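Local coordinates for protein carbohydrate kinase, pfkB family (Enterococcus faecalis, PDB 3KTN) that probably phosphorylates a sugar acid such as 2-keto-3-deoxygluconate, as a magnesium-binding kinase of the PfkB (ribokinase-like) family, at residues G9-R14 against T36-L41; F15-P18 against M22-Q25; A92-G97 against D274-G279; A239-S244 against N250-Y255; H311-Q314 against L319-V322. All coordinates share one frame; numbering follows the deposited sequence.

Overall arrangement
Contact 3 touches all four others, and its segment D274-G279 holds the magnesium site at D274 and I276. Contact 1 reaches it through R14, whose NH2 lies 2.8 Å from D274 OD2 in a salt bridge. Contact 2 joins it at the neighbouring strand, L23 N standing 2.8 Å from E93 OE2. Contact 5 is tied to the same loop by D274 N, 3.1 Å from H311 O, and contact 4 reaches contact 5 through R243 NH1, 3.0 Å from H311 NE2. Contacts 1 and 2 share strand 12-16, although their centres are 21 Å apart. Contacts 2 and 4 are the most widely separated pair, with centres 29 Å apart.

Contact 1. Residues G9-R14 against T36-L41; sequences GEVMLR and TGVNLL
The carbonyl oxygen E10 O receives a hydrogen from water 1 at 2.8 Å, and the same water accepts from G37 N at 3.0 Å, so the two backbones are joined through one solvent molecule. A second bridge runs beside it: water 2 donates to the carboxylate oxygen E10 OE2 at 3.0 Å and accepts from T36 N at 3.1 Å. Both amides belong to the first turn of helix 36-46, where such N-H groups have no carbonyl earlier in the helix to bond. The partial positive charge of the helix N-terminus would probably favour the ionised carboxylate of E10, whose other oxygen, OE1, forms a salt bridge with R108. The apolar side chains meet through one methyl pair, V11 CG2 and V38 CG2, 3.9 Å apart. With CG1 of V38 anti to the backbone N (chi1 -178°), CG2 falls beside that N and meets V11. Where G9 and G37 face each other, the CA atoms approach to 5.3 Å with no side chain intervening. The contact thus sets the N-terminal turn of helix 36-46 against the chain leading into strand 12-16, with F33 of strand 28-34 and L53 and L57 of strand 50-57 also packing on V11.

Contact 2. Residues F15-P18 against M22-Q25; sequences FTPP and MLEQ
The puckered pyrrolidine ring of P17 meets the turn M22-Q25 through its CG corner: P17 CG lies 4.1 Å from the methyl L23 CD2. The same P17 CG is 4.4 Å from the carbonyl carbon M22 C. A truly planar group, the Q25 amide, turns back on its own segment. There OE1 accepts from M22 N at 2.8 Å, with an N-H...O angle of 150°, the donor lying in the carbonyl plane on a lone pair. One residue ahead of T16, the F15 ring serves other partners: it stacks on F15 of the second subunit and meets F91 with the planes at about 30°. The L23 side chain slants across the proline. Its CG stands beside the backbone N (chi1 -77°), and this brings CD2 up to the ring while the start of the M22 selenomethionine side chain leads away from P17. The turn is closed on itself twice, since Q25 N also bonds M22 O at 2.9 Å. Outside anchors add to this: the amide of L23 is taken by E93 of strand 88-93, Q25 NE2 bonds a main-chain oxygen of Q314 in the third subunit, and the L23 side chain packs on L62 of the second. Between the two segments themselves the interaction is purely apolar, burying only 92 Å² in total. The chemistry therefore implies a dispersion contact of modest size, in which polar bonds fix the shape of the turn and the proline adds a rigid apolar corner against which a methyl of L23 rests.

Contact 3. Residues A92-G97 against D274-G279; sequences AEMGYG and DRIGAG
The end of strand 88-93 runs past a type II beta turn, R275 to A278, closed by A278 N to R275 O at 3.0 Å, and the CA atoms of M94 and D274 come within 7.2 Å. G277 takes the third position of the turn with a positive phi of 80°. Across the contact, the selenium of selenomethionine M94 rests 3.7 Å from D274 OD2, the two side chains crossing at a slant; chi1 and a bent chi2 (-51°) turn M94 so that SE faces the carboxylate. Further along, the tip of I276 touches the strand, its CD1 3.8 Å from A92 CB. The D274 carboxylate divides its work. OD1 accepts from I276 N at 3.0 Å and is met nearly along the C-O direction, forming an Asx turn, while OD2 is taken by G315 N and by the guanidinium of R14. Held at both oxygens, the carboxylate has its rotation fixed. D274 and I276 belong to the magnesium site, with the metal about 4 Å from the D274 side chain. G277-A278-G279 open the GAGD motif, which in PfkB kinases forms the anion hole at the start of a helix, and the same role is probable here.

Contact 4. Residues A239-S244 against N250-Y255; sequences AGTTRS and NYLSGY
Six backbone hydrogen bonds join A239-S244 to N250-Y255, two at each of the pairs G240 with Y255, T242 with S253 and S244 with Y251. The shortest are T242 N to S253 O and Y251 N to S244 O, both 2.7 Å. T241 with G254 and R243 with L252 are the non-hydrogen-bonded pairs between them, and there T241 CA comes 3.1 Å from S253 O in a CA-H...O contact. Water 3 lies among T242, S244 and Y251: it donates to T242 O at 2.7 Å, is hydrogen-bonded to S244 OG, and reaches Y251 O only weakly. On this face the Y255 ring folds over G240, whose O sits 3.4 Å above the ring plane, over its centre. The ring gets there because CG is placed between the backbone N and the carbonyl carbon (chi1 53°), and OH is then fixed by G199 O. The other face carries L252 between two neighbours. Its CD1 lies 3.8 Å from R243 CG, alongside, and 4.0 Å from T241 CB, and it lies over the rim of one face of the R243 guanidinium, which has its own partner in H311. With strand directions 157° apart, this is a regular antiparallel beta hairpin, at the antiparallel end of the large, otherwise parallel central sheet of the ribokinase fold.

Contact 5. Residues H311-Q314 against L319-V322; sequences HTIQ and LTTV
Between the two segments, the end methyl of I313 makes every close approach: CD1 lies 3.8 Å from T320 CG2 and 3.9 Å from the backbone atom L319 N. I313 reaches this far because its chain is extended beyond CG1 (chi2 178°), with CG1 beside the backbone N. The CA atoms of I313 and L319 remain 7.7 Å apart, so side-chain length spans the separation. At the far side T320 is branched so that each arm has its own task. CG2 faces the isoleucine, crossing it at a slant, while OG1 is hydrogen-bonded to N306 of helix 296-310 and more weakly to N43 of helix 36-46. That polar anchoring fixes the rotation of the threonine and therefore where its methyl points. A second shell holds the ends of both segments. T312 OG1 bonds L309 O and H311 ND1 bonds G307 O, which tie the first segment to the end of helix 296-310; T321 is the N-cap of helix 322-330, its OG1 bonding Q324 N. The fourth subunit covers the surface as well: its M22 packs on both I313 and L319, and its R99 bonds T312 O. The contact buries 110 Å² and draws together the two ends of the loop linking helices 296-310 and 322-330, a loop that borders the metal site, with the I313 side chain about 6 Å from the bound magnesium.

Contact 1. Residues G9-R14 against T36-L41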
# COMPACT_ATOMS: atom_id res chain seq x y z
N GLY A 9 -16.26 -27.94 9.36
CA GLY A 9 -14.84 -27.75 9.23
C GLY A 9 -14.20 -26.62 10.01
O GLY A 9 -14.77 -26.05 10.93
N GLU A 10 -12.99 -26.31 9.58
CA GLU A 10 -12.14 -25.31 10.20
C GLU A 10 -11.96 -24.01 9.41
O GLU A 10 -11.90 -24.01 8.18
CB GLU A 10 -10.78 -25.95 10.44
CG GLU A 10 -9.70 -25.08 11.01
CD GLU A 10 -8.33 -25.66 10.70
OE1 GLU A 10 -7.45 -25.65 11.59
OE2 GLU A 10 -8.14 -26.13 9.56
N VAL A 11 -11.87 -22.90 10.15
CA VAL A 11 -11.62 -21.59 9.56
C VAL A 11 -10.21 -21.24 10.00
O VAL A 11 -9.88 -21.36 11.18
CB VAL A 11 -12.55 -20.49 10.12
CG1 VAL A 11 -12.04 -19.12 9.68
CG2 VAL A 11 -13.97 -20.69 9.63
N MSE A 12 -9.38 -20.81 9.07
CA MSE A 12 -8.00 -20.42 9.38
C MSE A 12 -7.68 -19.04 8.83
O MSE A 12 -8.28 -18.59 7.85
CB MSE A 12 -6.99 -21.40 8.78
CG MSE A 12 -6.78 -22.69 9.56
SE MSE A 12 -5.18 -23.59 8.92
CE MSE A 12 -3.90 -22.91 10.19
N LEU A 13 -6.71 -18.38 9.45
CA LEU A 13 -6.24 -17.08 9.01
C LEU A 13 -5.05 -17.35 8.10
O LEU A 13 -4.17 -18.12 8.46
CB LEU A 13 -5.73 -16.25 10.19
CG LEU A 13 -6.62 -15.41 11.09
CD1 LEU A 13 -7.96 -16.06 11.29
CD2 LEU A 13 -5.91 -15.20 12.42
N ARG A 14 -5.03 -16.73 6.92
CA ARG A 14 -3.90 -16.88 6.02
C ARG A 14 -3.25 -15.51 5.89
O ARG A 14 -3.93 -14.52 5.61
CB ARG A 14 -4.31 -17.36 4.63
CG ARG A 14 -3.14 -17.31 3.64
CD ARG A 14 -3.52 -17.76 2.23
NE ARG A 14 -2.58 -17.22 1.25
CZ ARG A 14 -2.55 -17.58 -0.03
NH1 ARG A 14 -3.41 -18.49 -0.49
NH2 ARG A 14 -1.67 -17.03 -0.86
N THR A 36 -10.53 -25.43 4.15
CA THR A 36 -11.20 -26.33 3.20
C THR A 36 -12.70 -26.06 3.12
O THR A 36 -13.24 -25.88 2.03
CB THR A 36 -10.98 -27.81 3.58
OG1 THR A 36 -9.63 -28.17 3.28
CG2 THR A 36 -11.93 -28.73 2.80
N GLY A 37 -13.37 -26.02 4.27
CA GLY A 37 -14.80 -25.77 4.29
C GLY A 37 -15.18 -24.39 3.77
O GLY A 37 -16.22 -24.21 3.14
N VAL A 38 -14.34 -23.39 4.04
CA VAL A 38 -14.61 -22.03 3.59
C VAL A 38 -14.46 -21.96 2.07
O VAL A 38 -15.34 -21.44 1.38
CB VAL A 38 -13.65 -21.02 4.26
CG1 VAL A 38 -13.98 -19.59 3.82
CG2 VAL A 38 -13.75 -21.15 5.77
N ASN A 39 -13.36 -22.50 1.56
CA ASN A 39 -13.10 -22.47 0.12
C ASN A 39 -14.20 -23.18 -0.65
O ASN A 39 -14.69 -22.69 -1.67
CB ASN A 39 -11.76 -23.15 -0.22
CG ASN A 39 -10.60 -22.57 0.58
OD1 ASN A 39 -10.68 -21.46 1.11
ND2 ASN A 39 -9.50 -23.32 0.65
N LEU A 40 -14.57 -24.35 -0.15
CA LEU A 40 -15.61 -25.15 -0.78
C LEU A 40 -16.95 -24.42 -0.82
O LEU A 40 -17.51 -24.20 -1.89
CB LEU A 40 -15.79 -26.48 -0.03
CG LEU A 40 -16.84 -27.42 -0.63
CD1 LEU A 40 -16.42 -27.79 -2.05
CD2 LEU A 40 -16.99 -28.67 0.23
N LEU A 41 -17.46 -24.05 0.35
CA LEU A 41 -18.74 -23.37 0.43
C LEU A 41 -18.76 -22.02 -0.29
O LEU A 41 -19.78 -21.64 -0.88
CB LEU A 41 -19.15 -23.18 1.90
CG LEU A 41 -19.30 -24.46 2.73
CD1 LEU A 41 -19.87 -24.11 4.09
CD2 LEU A 41 -20.20 -25.46 2.00
O HOH W 1 -11.97 -26.50 6.83
O HOH W 2 -9.24 -26.37 6.75

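Contact 2. Residues F15-P18 against M22-Q25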
# COMPACT_ATOMS: atom_id res chain seq x y z
N PHE A 15 -1.94 -15.45 6.10
CA PHE A 15 -1.20 -14.20 5.99
C PHE A 15 -0.29 -14.31 4.78
O PHE A 15 0.49 -15.24 4.66
CB PHE A 15 -0.36 -13.97 7.25
CG PHE A 15 -1.18 -13.77 8.50
CD1 PHE A 15 -1.92 -12.61 8.68
CD2 PHE A 15 -1.20 -14.75 9.49
CE1 PHE A 15 -2.67 -12.42 9.84
CE2 PHE A 15 -1.95 -14.56 10.65
CZ PHE A 15 -2.69 -13.39 10.82
N THR A 16 -0.38 -13.34 3.88
CA THR A 16 0.43 -13.38 2.67
C THR A 16 1.05 -12.04 2.37
O THR A 16 0.36 -11.01 2.35
CB THR A 16 -0.43 -13.76 1.45
OG1 THR A 16 -1.23 -14.91 1.77
CG2 THR A 16 0.46 -14.07 0.21
N PRO A 17 2.37 -12.01 2.15
CA PRO A 17 3.02 -10.73 1.83
C PRO A 17 2.58 -10.42 0.39
O PRO A 17 2.24 -11.32 -0.37
CB PRO A 17 4.52 -11.06 1.90
CG PRO A 17 4.58 -12.28 2.80
CD PRO A 17 3.37 -13.07 2.38
N PRO A 18 2.57 -9.14 -0.00
CA PRO A 18 2.15 -8.88 -1.38
C PRO A 18 3.14 -9.36 -2.46
O PRO A 18 4.30 -9.69 -2.17
CB PRO A 18 1.93 -7.36 -1.40
CG PRO A 18 2.83 -6.85 -0.31
CD PRO A 18 2.72 -7.90 0.77
N MSE A 22 9.00 -12.07 0.37
CA MSE A 22 9.18 -13.02 1.47
C MSE A 22 8.96 -12.30 2.79
O MSE A 22 8.98 -11.07 2.84
CB MSE A 22 10.60 -13.60 1.44
CG MSE A 22 10.94 -14.33 0.14
SE MSE A 22 12.79 -14.96 0.08
CE MSE A 22 13.60 -13.42 -0.72
N LEU A 23 8.74 -13.08 3.85
CA LEU A 23 8.53 -12.52 5.18
C LEU A 23 9.70 -11.64 5.61
O LEU A 23 9.49 -10.60 6.22
CB LEU A 23 8.34 -13.64 6.22
CG LEU A 23 6.95 -14.28 6.18
CD1 LEU A 23 6.92 -15.50 7.09
CD2 LEU A 23 5.92 -13.23 6.60
N GLU A 24 10.92 -12.05 5.28
CA GLU A 24 12.09 -11.27 5.64
C GLU A 24 12.28 -10.00 4.81
O GLU A 24 13.17 -9.21 5.09
CB GLU A 24 13.36 -12.14 5.56
CG GLU A 24 13.61 -12.95 6.85
CD GLU A 24 14.87 -13.83 6.79
OE1 GLU A 24 15.96 -13.30 6.49
OE2 GLU A 24 14.77 -15.04 7.07
N GLN A 25 11.45 -9.80 3.79
CA GLN A 25 11.59 -8.61 2.95
C GLN A 25 10.62 -7.49 3.28
O GLN A 25 10.88 -6.33 2.96
CB GLN A 25 11.41 -8.97 1.48
CG GLN A 25 12.49 -9.84 0.88
CD GLN A 25 12.21 -10.18 -0.57
OE1 GLN A 25 11.32 -10.98 -0.86
NE2 GLN A 25 12.94 -9.56 -1.48

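Contact 3. Residues A92-G97 against D274-G279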
# COMPACT_ATOMS: atom_id res chain seq x y z
N ALA A 92 1.84 -17.63 4.04
CA ALA A 92 2.09 -18.16 2.70
C ALA A 92 2.94 -17.18 1.92
O ALA A 92 2.48 -16.09 1.57
CB ALA A 92 0.77 -18.42 1.99
N GLU A 93 4.18 -17.56 1.65
CA GLU A 93 5.10 -16.71 0.89
C GLU A 93 5.07 -17.26 -0.53
O GLU A 93 5.55 -18.36 -0.78
CB GLU A 93 6.51 -16.80 1.48
CG GLU A 93 6.64 -16.19 2.87
CD GLU A 93 7.96 -16.55 3.55
OE1 GLU A 93 7.99 -17.61 4.21
OE2 GLU A 93 8.95 -15.80 3.41
N MSE A 94 4.49 -16.50 -1.45
CA MSE A 94 4.34 -16.94 -2.84
C MSE A 94 5.65 -17.13 -3.60
O MSE A 94 6.49 -16.24 -3.65
CB MSE A 94 3.43 -15.98 -3.60
CG MSE A 94 2.09 -15.74 -2.91
SE MSE A 94 1.17 -17.39 -2.41
CE MSE A 94 1.91 -17.69 -0.72
N GLY A 95 5.80 -18.32 -4.18
CA GLY A 95 6.98 -18.63 -4.96
C GLY A 95 6.85 -18.13 -6.39
O GLY A 95 5.85 -17.53 -6.77
N TYR A 96 7.88 -18.40 -7.18
CA TYR A 96 7.93 -17.97 -8.57
C TYR A 96 8.93 -18.88 -9.27
O TYR A 96 9.99 -19.17 -8.72
CB TYR A 96 8.43 -16.53 -8.63
CG TYR A 96 8.41 -15.91 -10.01
CD1 TYR A 96 7.33 -15.13 -10.42
CD2 TYR A 96 9.46 -16.10 -10.90
CE1 TYR A 96 7.31 -14.53 -11.68
CE2 TYR A 96 9.45 -15.52 -12.16
CZ TYR A 96 8.38 -14.73 -12.54
OH TYR A 96 8.37 -14.13 -13.78
N GLY A 97 8.59 -19.34 -10.47
CA GLY A 97 9.50 -20.21 -11.18
C GLY A 97 9.91 -21.41 -10.34
O GLY A 97 9.05 -22.08 -9.77
N ASP A 274 -1.15 -19.24 -7.80
CA ASP A 274 -1.37 -19.61 -6.39
C ASP A 274 -2.20 -20.89 -6.38
O ASP A 274 -3.38 -20.87 -6.72
CB ASP A 274 -2.13 -18.49 -5.67
CG ASP A 274 -2.23 -18.69 -4.17
OD1 ASP A 274 -2.18 -19.85 -3.70
OD2 ASP A 274 -2.39 -17.69 -3.44
N ARG A 275 -1.60 -22.01 -5.97
CA ARG A 275 -2.33 -23.27 -5.95
C ARG A 275 -2.94 -23.64 -4.62
O ARG A 275 -3.67 -24.62 -4.52
CB ARG A 275 -1.41 -24.41 -6.40
CG ARG A 275 -0.12 -24.48 -5.64
CD ARG A 275 0.64 -25.75 -5.96
NE ARG A 275 0.02 -26.89 -5.32
CZ ARG A 275 0.47 -28.13 -5.41
NH1 ARG A 275 1.56 -28.40 -6.12
NH2 ARG A 275 -0.17 -29.11 -4.78
N ILE A 276 -2.65 -22.86 -3.58
CA ILE A 276 -3.19 -23.18 -2.27
C ILE A 276 -4.71 -23.23 -2.27
O ILE A 276 -5.37 -22.26 -2.64
CB ILE A 276 -2.71 -22.17 -1.21
CG1 ILE A 276 -1.18 -22.11 -1.25
CG2 ILE A 276 -3.18 -22.60 0.18
CD1 ILE A 276 -0.60 -21.13 -0.29
N GLY A 277 -5.26 -24.38 -1.88
CA GLY A 277 -6.71 -24.54 -1.84
C GLY A 277 -7.37 -24.83 -3.17
O GLY A 277 -8.58 -25.06 -3.22
N ALA A 278 -6.61 -24.82 -4.26
CA ALA A 278 -7.17 -25.06 -5.59
C ALA A 278 -7.88 -26.41 -5.66
O ALA A 278 -8.77 -26.60 -6.49
CB ALA A 278 -6.08 -24.99 -6.65
N GLY A 279 -7.48 -27.33 -4.80
CA GLY A 279 -8.11 -28.64 -4.79
C GLY A 279 -9.57 -28.51 -4.38
O GLY A 279 -10.40 -29.32 -4.78

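Contact 4. Residues A239-S244 against N250-Y255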
# COMPACT_ATOMS: atom_id res chain seq x y z
N ALA A 239 -13.61 -38.71 -6.74
CA ALA A 239 -13.00 -37.78 -7.69
C ALA A 239 -11.72 -37.13 -7.19
O ALA A 239 -11.47 -37.05 -5.98
CB ALA A 239 -14.01 -36.70 -8.08
N GLY A 240 -10.90 -36.69 -8.13
CA GLY A 240 -9.64 -36.06 -7.81
C GLY A 240 -8.99 -35.54 -9.07
O GLY A 240 -9.59 -35.56 -10.14
N THR A 241 -7.75 -35.08 -8.95
CA THR A 241 -7.03 -34.55 -10.09
C THR A 241 -5.61 -35.06 -10.13
O THR A 241 -5.04 -35.46 -9.12
CB THR A 241 -6.94 -33.01 -10.05
OG1 THR A 241 -6.19 -32.62 -8.90
CG2 THR A 241 -8.32 -32.39 -10.00
N THR A 242 -5.03 -35.03 -11.31
CA THR A 242 -3.66 -35.47 -11.48
C THR A 242 -2.89 -34.38 -12.20
O THR A 242 -3.33 -33.86 -13.23
CB THR A 242 -3.60 -36.81 -12.26
OG1 THR A 242 -2.26 -37.04 -12.71
CG2 THR A 242 -4.55 -36.79 -13.44
N ARG A 243 -1.75 -34.00 -11.63
CA ARG A 243 -0.88 -32.99 -12.21
C ARG A 243 0.21 -33.68 -12.99
O ARG A 243 0.77 -34.69 -12.55
CB ARG A 243 -0.25 -32.13 -11.10
CG ARG A 243 -1.26 -31.31 -10.32
CD ARG A 243 -0.66 -30.81 -9.01
NE ARG A 243 -1.67 -30.18 -8.17
CZ ARG A 243 -2.18 -28.97 -8.38
NH1 ARG A 243 -1.76 -28.24 -9.40
NH2 ARG A 243 -3.11 -28.49 -7.57
N SER A 244 0.52 -33.15 -14.17
CA SER A 244 1.55 -33.72 -15.02
C SER A 244 2.33 -32.58 -15.66
O SER A 244 1.91 -31.43 -15.60
CB SER A 244 0.93 -34.60 -16.11
OG SER A 244 0.02 -33.87 -16.92
N ASN A 250 2.91 -27.40 -17.78
CA ASN A 250 2.32 -28.15 -16.68
C ASN A 250 0.85 -28.35 -17.03
O ASN A 250 0.25 -27.51 -17.70
CB ASN A 250 2.43 -27.38 -15.37
CG ASN A 250 3.85 -27.35 -14.84
OD1 ASN A 250 4.48 -28.39 -14.63
ND2 ASN A 250 4.37 -26.14 -14.60
N TYR A 251 0.27 -29.46 -16.59
CA TYR A 251 -1.12 -29.75 -16.91
C TYR A 251 -1.91 -30.24 -15.72
O TYR A 251 -1.36 -30.79 -14.77
CB TYR A 251 -1.19 -30.82 -18.00
CG TYR A 251 -0.52 -30.43 -19.29
CD1 TYR A 251 -1.24 -29.85 -20.33
CD2 TYR A 251 0.85 -30.66 -19.47
CE1 TYR A 251 -0.62 -29.50 -21.52
CE2 TYR A 251 1.48 -30.31 -20.66
CZ TYR A 251 0.74 -29.73 -21.68
OH TYR A 251 1.36 -29.39 -22.86
N LEU A 252 -3.22 -30.04 -15.79
CA LEU A 252 -4.10 -30.50 -14.74
C LEU A 252 -5.15 -31.37 -15.42
O LEU A 252 -5.65 -31.03 -16.49
CB LEU A 252 -4.79 -29.33 -14.04
CG LEU A 252 -5.60 -29.77 -12.82
CD1 LEU A 252 -4.62 -30.24 -11.73
CD2 LEU A 252 -6.48 -28.63 -12.30
N SER A 253 -5.47 -32.49 -14.79
CA SER A 253 -6.46 -33.39 -15.35
C SER A 253 -7.34 -33.92 -14.22
O SER A 253 -6.85 -34.33 -13.17
CB SER A 253 -5.78 -34.56 -16.06
OG SER A 253 -6.72 -35.31 -16.80
N GLY A 254 -8.65 -33.90 -14.44
CA GLY A 254 -9.54 -34.38 -13.41
C GLY A 254 -10.15 -35.72 -13.76
O GLY A 254 -10.33 -36.04 -14.94
N TYR A 255 -10.45 -36.52 -12.74
CA TYR A 255 -11.07 -37.82 -12.96
C TYR A 255 -12.24 -38.00 -12.01
O TYR A 255 -12.23 -37.47 -10.89
CB TYR A 255 -10.06 -38.96 -12.77
CG TYR A 255 -9.32 -38.90 -11.46
CD1 TYR A 255 -9.95 -39.24 -10.27
CD2 TYR A 255 -7.99 -38.47 -11.41
CE1 TYR A 255 -9.28 -39.15 -9.05
CE2 TYR A 255 -7.31 -38.38 -10.21
CZ TYR A 255 -7.97 -38.72 -9.03
OH TYR A 255 -7.31 -38.62 -7.83
O HOH W 3 -2.39 -33.88 -15.80

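Contact 5. Residues H311-Q314 against L319-V322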
# COMPACT_ATOMS: atom_id res chain seq x y z
N HIS A 311 -6.10 -21.66 -9.83
CA HIS A 311 -4.66 -21.43 -9.81
C HIS A 311 -4.28 -20.03 -10.30
O HIS A 311 -3.17 -19.57 -10.06
CB HIS A 311 -3.92 -22.47 -10.67
CG HIS A 311 -3.90 -23.85 -10.08
ND1 HIS A 311 -5.03 -24.64 -9.98
CD2 HIS A 311 -2.88 -24.59 -9.58
CE1 HIS A 311 -4.71 -25.80 -9.45
NE2 HIS A 311 -3.41 -25.80 -9.19
N THR A 312 -5.21 -19.36 -10.98
CA THR A 312 -4.95 -18.02 -11.49
C THR A 312 -5.51 -16.95 -10.54
O THR A 312 -5.36 -15.75 -10.79
CB THR A 312 -5.62 -17.79 -12.83
OG1 THR A 312 -7.02 -17.62 -12.62
CG2 THR A 312 -5.39 -18.98 -13.76
N ILE A 313 -6.16 -17.40 -9.47
CA ILE A 313 -6.76 -16.50 -8.49
C ILE A 313 -5.89 -16.42 -7.25
O ILE A 313 -5.55 -17.45 -6.66
CB ILE A 313 -8.18 -16.99 -8.11
CG1 ILE A 313 -9.09 -16.92 -9.35
CG2 ILE A 313 -8.73 -16.15 -6.95
CD1 ILE A 313 -10.53 -17.41 -9.13
N GLN A 314 -5.49 -15.21 -6.87
CA GLN A 314 -4.65 -15.06 -5.69
C GLN A 314 -5.44 -15.47 -4.45
O GLN A 314 -6.60 -15.09 -4.30
CB GLN A 314 -4.16 -13.61 -5.57
CG GLN A 314 -3.25 -13.19 -6.72
CD GLN A 314 -2.78 -11.75 -6.59
OE1 GLN A 314 -1.99 -11.42 -5.70
NE2 GLN A 314 -3.26 -10.89 -7.48
N LEU A 319 -13.11 -17.92 -6.28
CA LEU A 319 -14.20 -16.99 -6.55
C LEU A 319 -14.59 -17.02 -8.03
O LEU A 319 -14.32 -16.08 -8.78
CB LEU A 319 -13.76 -15.57 -6.16
CG LEU A 319 -13.38 -15.37 -4.68
CD1 LEU A 319 -12.60 -14.09 -4.51
CD2 LEU A 319 -14.64 -15.34 -3.82
N THR A 320 -15.23 -18.12 -8.43
CA THR A 320 -15.66 -18.30 -9.82
C THR A 320 -17.17 -18.48 -9.91
O THR A 320 -17.83 -18.82 -8.92
CB THR A 320 -14.98 -19.54 -10.47
OG1 THR A 320 -15.23 -20.70 -9.67
CG2 THR A 320 -13.48 -19.32 -10.57
N THR A 321 -17.72 -18.23 -11.09
CA THR A 321 -19.15 -18.39 -11.31
C THR A 321 -19.36 -19.39 -12.44
O THR A 321 -18.43 -19.66 -13.21
CB THR A 321 -19.81 -17.06 -11.71
OG1 THR A 321 -19.30 -16.65 -12.99
CG2 THR A 321 -19.51 -15.98 -10.68
N VAL A 322 -20.56 -19.94 -12.54
CA VAL A 322 -20.88 -20.92 -13.58
C VAL A 322 -20.67 -20.31 -14.96
O VAL A 322 -20.12 -20.96 -15.85
CB VAL A 322 -22.34 -21.42 -13.45
CG1 VAL A 322 -22.66 -22.41 -14.58
CG2 VAL A 322 -22.53 -22.10 -12.11